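Long-range contacts in MaoC-like dehydratase (Phytophthora Capsici, PDB 3KH8), which probably catalyses the hydration of trans-2-enoyl-CoA thioesters or the reverse dehydration, as expected of a MaoC-like double hot dog lyase: residues 272-282 with 316-327; 84-93 with 252-260. All blocks are in the same frame, centred on the assembly; numbering follows the deposited sequence.

Contact 1. Residues 272-282 with 316-327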
loop_
_atom_site.group_PDB
_atom_site.type_symbol
_atom_site.label_atom_id
_atom_site.label_comp_id
_atom_site.label_asym_id
_atom_site.label_seq_id
_atom_site.Cartn_x
_atom_site.Cartn_y
_atom_site.Cartn_z
ATOM N N ALA A 272 -23.205 -4.681 2.063
ATOM C CA ALA A 272 -24.502 -4.118 1.681
ATOM C C ALA A 272 -25.265 -3.560 2.891
ATOM O O ALA A 272 -26.159 -2.728 2.735
ATOM C CB ALA A 272 -25.346 -5.151 0.920
ATOM N N ARG A 273 -24.883 -3.995 4.089
ATOM C CA ARG A 273 -25.497 -3.512 5.331
ATOM C C ARG A 273 -24.961 -2.151 5.809
ATOM O O ARG A 273 -25.588 -1.496 6.639
ATOM C CB ARG A 273 -25.385 -4.575 6.432
ATOM C CG ARG A 273 -26.162 -5.855 6.113
ATOM C CD ARG A 273 -26.077 -6.885 7.226
ATOM N NE ARG A 273 -26.730 -6.424 8.448
ATOM C CZ ARG A 273 -26.653 -7.036 9.628
ATOM N NH1 ARG A 273 -25.945 -8.149 9.767
ATOM N NH2 ARG A 273 -27.289 -6.528 10.675
ATOM N N PHE A 274 -23.821 -1.726 5.266
ATOM C CA PHE A 274 -23.172 -0.454 5.630
ATOM C C PHE A 274 -23.840 0.689 4.855
ATOM O O PHE A 274 -23.567 0.890 3.666
ATOM C CB PHE A 274 -21.673 -0.554 5.287
ATOM C CG PHE A 274 -20.800 0.522 5.897
ATOM C CD1 PHE A 274 -19.835 0.186 6.845
ATOM C CD2 PHE A 274 -20.887 1.849 5.477
ATOM C CE1 PHE A 274 -18.985 1.162 7.391
ATOM C CE2 PHE A 274 -20.052 2.834 6.017
ATOM C CZ PHE A 274 -19.097 2.490 6.976
ATOM N N LYS A 275 -24.709 1.447 5.523
ATOM C CA LYS A 275 -25.571 2.398 4.810
ATOM C C LYS A 275 -25.093 3.849 4.794
ATOM O O LYS A 275 -25.008 4.465 3.727
ATOM C CB LYS A 275 -27.026 2.301 5.297
ATOM C CG LYS A 275 -27.719 1.001 4.911
ATOM C CD LYS A 275 -27.819 0.869 3.392
ATOM C CE LYS A 275 -28.295 -0.506 2.983
ATOM N NZ LYS A 275 -28.106 -0.744 1.520
ATOM N N SER A 276 -24.795 4.401 5.963
ATOM C CA SER A 276 -24.292 5.770 6.026
ATOM C C SER A 276 -23.430 6.008 7.251
ATOM O O SER A 276 -23.515 5.282 8.241
ATOM C CB SER A 276 -25.433 6.797 5.969
ATOM O OG SER A 276 -26.240 6.724 7.130
ATOM N N ILE A 277 -22.600 7.038 7.161
ATOM C CA ILE A 277 -21.701 7.423 8.232
ATOM C C ILE A 277 -21.397 8.915 8.102
ATOM O O ILE A 277 -21.122 9.407 7.004
ATOM C CB ILE A 277 -20.400 6.548 8.235
ATOM C CG1 ILE A 277 -19.489 6.907 9.417
ATOM C CG2 ILE A 277 -19.671 6.615 6.874
ATOM C CD1 ILE A 277 -18.450 5.845 9.749
ATOM N N ARG A 278 -21.495 9.634 9.217
ATOM C CA ARG A 278 -21.090 11.039 9.264
ATOM C C ARG A 278 -20.341 11.348 10.555
ATOM O O ARG A 278 -20.651 10.794 11.614
ATOM C CB ARG A 278 -22.286 11.977 9.072
ATOM C CG ARG A 278 -23.397 11.850 10.116
ATOM C CD ARG A 278 -24.469 12.888 9.844
ATOM N NE ARG A 278 -25.634 12.750 10.716
ATOM C CZ ARG A 278 -26.087 13.704 11.526
ATOM N NH1 ARG A 278 -25.475 14.885 11.590
ATOM N NH2 ARG A 278 -27.162 13.480 12.267
ATOM N N VAL A 279 -19.345 12.223 10.460
ATOM C CA VAL A 279 -18.459 12.508 11.580
ATOM C C VAL A 279 -18.026 13.963 11.527
ATOM O O VAL A 279 -18.205 14.640 10.503
ATOM C CB VAL A 279 -17.168 11.623 11.546
ATOM C CG1 VAL A 279 -17.501 10.131 11.559
ATOM C CG2 VAL A 279 -16.275 11.972 10.342
ATOM N N ARG A 280 -17.457 14.442 12.627
ATOM C CA ARG A 280 -16.628 15.635 12.558
ATOM C C ARG A 280 -15.235 15.328 13.081
ATOM O O ARG A 280 -15.059 14.461 13.940
ATOM C CB ARG A 280 -17.266 16.837 13.271
ATOM C CG ARG A 280 -17.227 16.797 14.779
ATOM C CD ARG A 280 -17.907 18.034 15.380
ATOM N NE ARG A 280 -18.306 17.773 16.759
ATOM C CZ ARG A 280 -19.490 17.290 17.122
ATOM N NH1 ARG A 280 -20.422 17.028 16.214
ATOM N NH2 ARG A 280 -19.746 17.079 18.403
ATOM N N PHE A 281 -14.245 16.029 12.545
ATOM C CA PHE A 281 -12.870 15.855 12.973
ATOM C C PHE A 281 -12.549 16.914 14.010
ATOM O O PHE A 281 -12.544 18.113 13.716
ATOM C CB PHE A 281 -11.926 15.912 11.768
ATOM C CG PHE A 281 -12.301 14.951 10.675
ATOM C CD1 PHE A 281 -12.041 13.588 10.809
ATOM C CD2 PHE A 281 -12.943 15.400 9.525
ATOM C CE1 PHE A 281 -12.403 12.687 9.807
ATOM C CE2 PHE A 281 -13.311 14.502 8.512
ATOM C CZ PHE A 281 -13.038 13.145 8.657
ATOM N N SER A 282 -12.292 16.465 15.232
ATOM C CA SER A 282 -12.250 17.374 16.375
ATOM C C SER A 282 -10.836 17.741 16.810
ATOM O O SER A 282 -10.609 18.846 17.300
ATOM C CB SER A 282 -13.064 16.802 17.540
ATOM O OG SER A 282 -12.801 15.424 17.708
ATOM N N ILE A 316 -10.681 12.364 18.502
ATOM C CA ILE A 316 -10.227 12.811 17.180
ATOM C C ILE A 316 -11.354 12.811 16.147
ATOM O O ILE A 316 -11.339 13.591 15.197
ATOM C CB ILE A 316 -9.010 11.991 16.664
ATOM C CG1 ILE A 316 -9.340 10.491 16.573
ATOM C CG2 ILE A 316 -7.790 12.248 17.552
ATOM C CD1 ILE A 316 -8.312 9.648 15.814
ATOM N N VAL A 317 -12.319 11.919 16.346
ATOM C CA VAL A 317 -13.508 11.837 15.511
ATOM C C VAL A 317 -14.702 11.895 16.464
ATOM O O VAL A 317 -14.859 11.032 17.331
ATOM C CB VAL A 317 -13.533 10.524 14.694
ATOM C CG1 VAL A 317 -14.770 10.452 13.838
ATOM C CG2 VAL A 317 -12.274 10.392 13.827
ATOM N N ASP A 318 -15.527 12.926 16.307
ATOM C CA ASP A 318 -16.622 13.189 17.239
ATOM C C ASP A 318 -17.952 13.249 16.495
ATOM O O ASP A 318 -17.977 13.350 15.260
ATOM C CB ASP A 318 -16.364 14.508 17.977
ATOM C CG ASP A 318 -16.962 14.540 19.387
ATOM O OD1 ASP A 318 -17.799 13.681 19.745
ATOM O OD2 ASP A 318 -16.582 15.453 20.145
ATOM N N GLY A 319 -19.047 13.168 17.252
ATOM C CA GLY A 319 -20.398 13.272 16.698
ATOM C C GLY A 319 -20.698 12.245 15.619
ATOM O O GLY A 319 -21.388 12.541 14.645
ATOM N N GLY A 320 -20.185 11.033 15.800
ATOM C CA GLY A 320 -20.335 9.982 14.806
ATOM C C GLY A 320 -21.713 9.356 14.799
ATOM O O GLY A 320 -22.235 8.975 15.849
ATOM N N GLU A 321 -22.304 9.267 13.609
ATOM C CA GLU A 321 -23.570 8.567 13.418
ATOM C C GLU A 321 -23.437 7.547 12.293
ATOM O O GLU A 321 -23.121 7.897 11.155
ATOM C CB GLU A 321 -24.706 9.548 13.117
ATOM C CG GLU A 321 -26.043 8.872 12.844
ATOM C CD GLU A 321 -27.094 9.847 12.364
ATOM O OE1 GLU A 321 -27.685 10.546 13.208
ATOM O OE2 GLU A 321 -27.323 9.909 11.137
ATOM N N PHE A 322 -23.676 6.285 12.626
ATOM C CA PHE A 322 -23.572 5.183 11.679
ATOM C C PHE A 322 -24.943 4.543 11.502
ATOM O O PHE A 322 -25.621 4.244 12.486
ATOM C CB PHE A 322 -22.563 4.156 12.199
ATOM C CG PHE A 322 -22.423 2.924 11.337
ATOM C CD1 PHE A 322 -22.687 1.663 11.865
ATOM C CD2 PHE A 322 -22.003 3.020 10.014
ATOM C CE1 PHE A 322 -22.551 0.517 11.084
ATOM C CE2 PHE A 322 -21.865 1.885 9.226
ATOM C CZ PHE A 322 -22.136 0.628 9.761
ATOM N N VAL A 323 -25.352 4.351 10.252
ATOM C CA VAL A 323 -26.612 3.673 9.955
ATOM C C VAL A 323 -26.338 2.383 9.185
ATOM O O VAL A 323 -25.632 2.387 8.174
ATOM C CB VAL A 323 -27.610 4.592 9.188
ATOM C CG1 VAL A 323 -28.912 3.848 8.870
ATOM C CG2 VAL A 323 -27.903 5.858 9.994
ATOM N N TYR A 324 -26.890 1.283 9.689
ATOM C CA TYR A 324 -26.735 -0.019 9.061
ATOM C C TYR A 324 -28.077 -0.749 8.965
ATOM O O TYR A 324 -29.030 -0.412 9.676
ATOM C CB TYR A 324 -25.701 -0.865 9.819
ATOM C CG TYR A 324 -26.162 -1.362 11.173
ATOM C CD1 TYR A 324 -26.192 -0.512 12.279
ATOM C CD2 TYR A 324 -26.567 -2.685 11.348
ATOM C CE1 TYR A 324 -26.619 -0.966 13.522
ATOM C CE2 TYR A 324 -26.995 -3.150 12.587
ATOM C CZ TYR A 324 -27.018 -2.284 13.667
ATOM O OH TYR A 324 -27.441 -2.735 14.892
ATOM N N THR A 325 -28.142 -1.737 8.073
ATOM C CA THR A 325 -29.310 -2.613 7.951
ATOM C C THR A 325 -29.351 -3.593 9.123
ATOM O O THR A 325 -28.403 -4.349 9.344
ATOM C CB THR A 325 -29.303 -3.389 6.610
ATOM O OG1 THR A 325 -29.180 -2.466 5.523
ATOM C CG2 THR A 325 -30.589 -4.189 6.435
ATOM N N GLN A 326 -30.456 -3.565 9.866
ATOM C CA GLN A 326 -30.635 -4.382 11.073
ATOM C C GLN A 326 -30.651 -5.888 10.814
ATOM O O GLN A 326 -30.975 -6.329 9.711
ATOM C CB GLN A 326 -31.916 -3.971 11.800
ATOM C CG GLN A 326 -31.724 -2.818 12.761
ATOM C CD GLN A 326 -33.034 -2.274 13.286
ATOM O OE1 GLN A 326 -33.792 -1.633 12.552
ATOM N NE2 GLN A 326 -33.304 -2.512 14.566
ATOM N N ASP A 327 -30.305 -6.659 11.848
ATOM C CA ASP A 327 -30.256 -8.129 11.787
ATOM C C ASP A 327 -31.536 -8.757 11.229
ATOM O O ASP A 327 -31.473 -9.671 10.402
ATOM C CB ASP A 327 -29.961 -8.718 13.175
ATOM C CG ASP A 327 -28.515 -8.520 13.613
ATOM O OD1 ASP A 327 -27.750 -7.816 12.918
ATOM O OD2 ASP A 327 -28.142 -9.074 14.671
HETATM O O HOH W 1 -28.717 -3.825 3.159
HETATM O O HOH W 2 -24.982 8.463 9.098
HETATM O O HOH W 3 -16.616 18.180 18.968
#
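R273 closes one end of this strand pair by gripping T325 O side-on: NE and NH2 each donate to that one oxygen, which lies in the guanidinium plane. NH2 also donates to the anti lone pair of D327 OD1 in a salt bridge (2.6 Å), after the chain bends at chi3 (65°). F274 offers a ring face to the edge of F322, whose CE2 sits over the ring centre, centroids 4.7 Å apart and planes at 64°. K275 N and S276 N both donate to V323 O, a classic beta bulge that shifts the register by one. Next comes R278, whose NH2 forms a salt bridge with E321 OE1 (3.1 Å), approaching from above the carboxylate plane; the same NH2 also bonds A198 O. V279 CB packs on V317 CG1 at 3.5 Å. A second beta bulge lies between R278 and R280, which pairs with D318 through two backbone bonds, while water 3 links R280 NE to D318 OD2. F274, I277, F281, V317, F322 and Y324 share one face of the sheet, and S276, R278, R280, D318, E321 and V323 the other. With axes 4.7 Å apart at 174°, these are neighbouring antiparallel strands of a hot dog sheet.

Contact 2. Residues 84-93 with 252-260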
loop_
_atom_site.group_PDB
_atom_site.type_symbol
_atom_site.label_atom_id
_atom_site.label_comp_id
_atom_site.label_asym_id
_atom_site.label_seq_id
_atom_site.Cartn_x
_atom_site.Cartn_y
_atom_site.Cartn_z
ATOM N N PHE A 84 -13.928 -1.934 0.633
ATOM C CA PHE A 84 -14.302 -1.394 1.939
ATOM C C PHE A 84 -15.285 -0.235 1.735
ATOM O O PHE A 84 -15.047 0.627 0.888
ATOM C CB PHE A 84 -13.107 -0.976 2.800
ATOM C CG PHE A 84 -13.488 -0.713 4.230
ATOM C CD1 PHE A 84 -13.623 -1.769 5.128
ATOM C CD2 PHE A 84 -13.785 0.576 4.657
ATOM C CE1 PHE A 84 -14.019 -1.539 6.443
ATOM C CE2 PHE A 84 -14.181 0.818 5.972
ATOM C CZ PHE A 84 -14.300 -0.237 6.864
ATOM N N PRO A 85 -16.405 -0.228 2.489
ATOM C CA PRO A 85 -17.510 0.696 2.197
ATOM C C PRO A 85 -17.173 2.191 2.178
ATOM O O PRO A 85 -17.858 2.957 1.496
ATOM C CB PRO A 85 -18.522 0.382 3.302
ATOM C CG PRO A 85 -18.294 -1.053 3.584
ATOM C CD PRO A 85 -16.792 -1.204 3.527
ATOM N N LEU A 86 -16.139 2.604 2.904
ATOM C CA LEU A 86 -15.745 4.012 2.932
ATOM C C LEU A 86 -14.897 4.441 1.725
ATOM O O LEU A 86 -14.652 5.636 1.535
ATOM C CB LEU A 86 -15.006 4.350 4.235
ATOM C CG LEU A 86 -14.953 5.840 4.615
ATOM C CD1 LEU A 86 -16.320 6.329 5.101
ATOM C CD2 LEU A 86 -13.883 6.106 5.665
ATOM N N TYR A 87 -14.452 3.484 0.909
ATOM C CA TYR A 87 -13.532 3.807 -0.194
ATOM C C TYR A 87 -13.930 4.994 -1.101
ATOM O O TYR A 87 -13.055 5.765 -1.497
ATOM C CB TYR A 87 -13.157 2.563 -1.030
ATOM C CG TYR A 87 -12.228 2.899 -2.179
ATOM C CD1 TYR A 87 -10.916 3.301 -1.942
ATOM C CD2 TYR A 87 -12.669 2.845 -3.501
ATOM C CE1 TYR A 87 -10.055 3.632 -2.996
ATOM C CE2 TYR A 87 -11.820 3.174 -4.560
ATOM C CZ TYR A 87 -10.519 3.562 -4.297
ATOM O OH TYR A 87 -9.677 3.889 -5.331
ATOM N N PRO A 88 -15.234 5.164 -1.424
ATOM C CA PRO A 88 -15.608 6.310 -2.270
ATOM C C PRO A 88 -15.041 7.686 -1.864
ATOM O O PRO A 88 -14.854 8.530 -2.736
ATOM C CB PRO A 88 -17.135 6.302 -2.199
ATOM C CG PRO A 88 -17.467 4.868 -2.087
ATOM C CD PRO A 88 -16.391 4.271 -1.208
ATOM N N VAL A 89 -14.740 7.904 -0.579
ATOM C CA VAL A 89 -14.132 9.173 -0.137
ATOM C C VAL A 89 -12.799 9.486 -0.821
ATOM O O VAL A 89 -12.385 10.645 -0.876
ATOM C CB VAL A 89 -13.932 9.271 1.412
ATOM C CG1 VAL A 89 -15.247 9.069 2.133
ATOM C CG2 VAL A 89 -12.861 8.293 1.920
ATOM N N CYS A 90 -12.129 8.449 -1.320
ATOM C CA CYS A 90 -10.844 8.613 -1.994
ATOM C C CYS A 90 -10.984 9.046 -3.447
ATOM O O CYS A 90 -10.063 9.631 -4.006
ATOM C CB CYS A 90 -10.035 7.312 -1.924
ATOM S SG CYS A 90 -9.483 6.928 -0.264
ATOM N N LEU A 91 -12.135 8.756 -4.049
ATOM C CA LEU A 91 -12.328 8.958 -5.494
ATOM C C LEU A 91 -12.212 10.413 -5.989
ATOM O O LEU A 91 -11.679 10.638 -7.082
ATOM C CB LEU A 91 -13.622 8.291 -5.982
ATOM C CG LEU A 91 -13.680 6.761 -5.890
ATOM C CD1 LEU A 91 -15.096 6.253 -6.122
ATOM C CD2 LEU A 91 -12.693 6.086 -6.857
ATOM N N PRO A 92 -12.686 11.399 -5.195
ATOM C CA PRO A 92 -12.453 12.796 -5.581
ATOM C C PRO A 92 -10.976 13.203 -5.595
ATOM O O PRO A 92 -10.613 14.143 -6.300
ATOM C CB PRO A 92 -13.207 13.589 -4.506
ATOM C CG PRO A 92 -14.242 12.659 -4.014
ATOM C CD PRO A 92 -13.586 11.316 -4.027
ATOM N N PHE A 93 -10.139 12.513 -4.822
ATOM C CA PHE A 93 -8.693 12.739 -4.870
ATOM C C PHE A 93 -8.088 12.038 -6.092
ATOM O O PHE A 93 -7.279 12.612 -6.828
ATOM C CB PHE A 93 -8.009 12.201 -3.610
ATOM C CG PHE A 93 -8.403 12.907 -2.339
ATOM C CD1 PHE A 93 -7.660 13.986 -1.871
ATOM C CD2 PHE A 93 -9.498 12.473 -1.595
ATOM C CE1 PHE A 93 -8.012 14.637 -0.687
ATOM C CE2 PHE A 93 -9.862 13.120 -0.407
ATOM C CZ PHE A 93 -9.117 14.204 0.044
ATOM N N LEU A 252 -9.303 11.273 7.198
ATOM C CA LEU A 252 -10.095 10.237 6.533
ATOM C C LEU A 252 -9.603 8.814 6.822
ATOM O O LEU A 252 -10.384 7.865 6.747
ATOM C CB LEU A 252 -10.192 10.491 5.024
ATOM C CG LEU A 252 -11.148 11.616 4.603
ATOM C CD1 LEU A 252 -10.997 11.930 3.105
ATOM C CD2 LEU A 252 -12.599 11.263 4.948
ATOM N N CYS A 253 -8.318 8.673 7.146
ATOM C CA CYS A 253 -7.769 7.384 7.580
ATOM C C CYS A 253 -8.333 7.015 8.962
ATOM O O CYS A 253 -8.774 5.885 9.179
ATOM C CB CYS A 253 -6.235 7.419 7.598
ATOM S SG CYS A 253 -5.437 5.835 8.051
ATOM N N SER A 254 -8.332 7.981 9.880
ATOM C CA SER A 254 -8.987 7.821 11.188
ATOM C C SER A 254 -10.456 7.433 11.033
ATOM O O SER A 254 -10.964 6.585 11.769
ATOM C CB SER A 254 -8.879 9.112 12.011
ATOM O OG SER A 254 -7.530 9.379 12.342
ATOM N N MET A 255 -11.130 8.060 10.074
ATOM C CA MET A 255 -12.518 7.731 9.773
ATOM C C MET A 255 -12.622 6.286 9.280
ATOM O O MET A 255 -13.575 5.579 9.619
ATOM C CB MET A 255 -13.093 8.704 8.740
ATOM C CG MET A 255 -14.607 8.580 8.537
ATOM S SD MET A 255 -15.214 9.773 7.339
ATOM C CE MET A 255 -16.977 9.447 7.372
ATOM N N GLY A 256 -11.640 5.862 8.480
ATOM C CA GLY A 256 -11.548 4.476 8.023
ATOM C C GLY A 256 -11.406 3.497 9.174
ATOM O O GLY A 256 -12.069 2.457 9.198
ATOM N N VAL A 257 -10.544 3.837 10.132
ATOM C CA VAL A 257 -10.313 3.001 11.314
ATOM C C VAL A 257 -11.605 2.838 12.125
ATOM O O VAL A 257 -11.957 1.720 12.519
ATOM C CB VAL A 257 -9.142 3.541 12.182
ATOM C CG1 VAL A 257 -9.041 2.800 13.511
ATOM C CG2 VAL A 257 -7.822 3.417 11.421
ATOM N N ALA A 258 -12.317 3.943 12.351
ATOM C CA ALA A 258 -13.625 3.874 13.027
ATOM C C ALA A 258 -14.626 3.031 12.223
ATOM O O ALA A 258 -15.346 2.200 12.790
ATOM C CB ALA A 258 -14.172 5.269 13.283
ATOM N N SER A 259 -14.647 3.233 10.904
ATOM C CA SER A 259 -15.531 2.478 10.012
ATOM C C SER A 259 -15.280 0.969 10.067
ATOM O O SER A 259 -16.224 0.185 9.990
ATOM C CB SER A 259 -15.416 2.979 8.570
ATOM O OG SER A 259 -15.813 4.335 8.474
ATOM N N ARG A 260 -14.009 0.580 10.192
ATOM C CA ARG A 260 -13.627 -0.823 10.339
ATOM C C ARG A 260 -14.242 -1.432 11.596
ATOM O O ARG A 260 -14.758 -2.550 11.559
ATOM C CB ARG A 260 -12.107 -0.971 10.400
ATOM C CG ARG A 260 -11.377 -0.785 9.069
ATOM C CD ARG A 260 -9.866 -0.776 9.282
ATOM N NE ARG A 260 -9.450 -1.879 10.145
ATOM C CZ ARG A 260 -8.434 -1.833 10.999
ATOM N NH1 ARG A 260 -7.694 -0.736 11.117
ATOM N NH2 ARG A 260 -8.165 -2.894 11.743
#
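L86 points its CD2 methyl at the backbone of helix 251-266, reaching G256 N at 3.6 Å. Glycine brings no side chain to this spot, and the CA atoms of L86 and G256 come within 6.6 Å. The side chains of L86 and M255 lie roughly perpendicular: L86 CD2 is 3.9 Å from M255 CG, and CD1 approaches the methyl CE at the end of the extended methionine.

F84 comes in ring edge first. With CG turned opposite the backbone N (chi1 -167°), its CZ reaches R260 N at 3.4 Å, and S259 C lies in the ring plane at the edge. CE2 meets S259 CB at 3.6 Å, while CZ and CE1 touch the aliphatic CG of R260; ring and guanidinium planes stand 69° apart. E68 engages the charged end of R260 in a salt bridge. S259 OG, beside the L86 methyls, donates to M255 O at 2.8 Å from above the carbonyl plane, on the face opposite to S259 N, so the hydroxyl proton is used inside the helix.

At the other end L252 and F93 reach toward each other, L252 CD1 lying 3.9 Å from F93 CE2, and V89 CG2 packs on L252 CD2. No hydrogen bond spans the segments; 378 Å² is buried by packing, apolar side chains meeting each other and the polar backbone of the helix. L86 and V89 touch V130 of strand 123-132, L86 touches I277 of strand 274-281, and Y62 of helix 56-65 packs on L86, so the contact lies between the central helix of the MaoC-like half, the sheet and an N-terminal helix.

Overall arrangement
Both segments of contact 2 come before those of contact 1 in the sequence; strand 274-281 is the next strand after helix 251-266, with residues 261-271 between the two segments. Their centres lie about 11 Å apart, yet they touch: I277 CD1 packs on S259 OG at 3.3 Å, and F274 CG on P85 CB at 3.5 Å. Contact 1 supplies paired strands of the curved antiparallel sheet; contact 2 packs against the same sheet and joins the hydratase 2 N-terminal and MaoC-like sequence regions. Together with the pairing of strands 123-132 and 274-281, this is consistent with two hot dog halves built into one continuous sheet within a single chain.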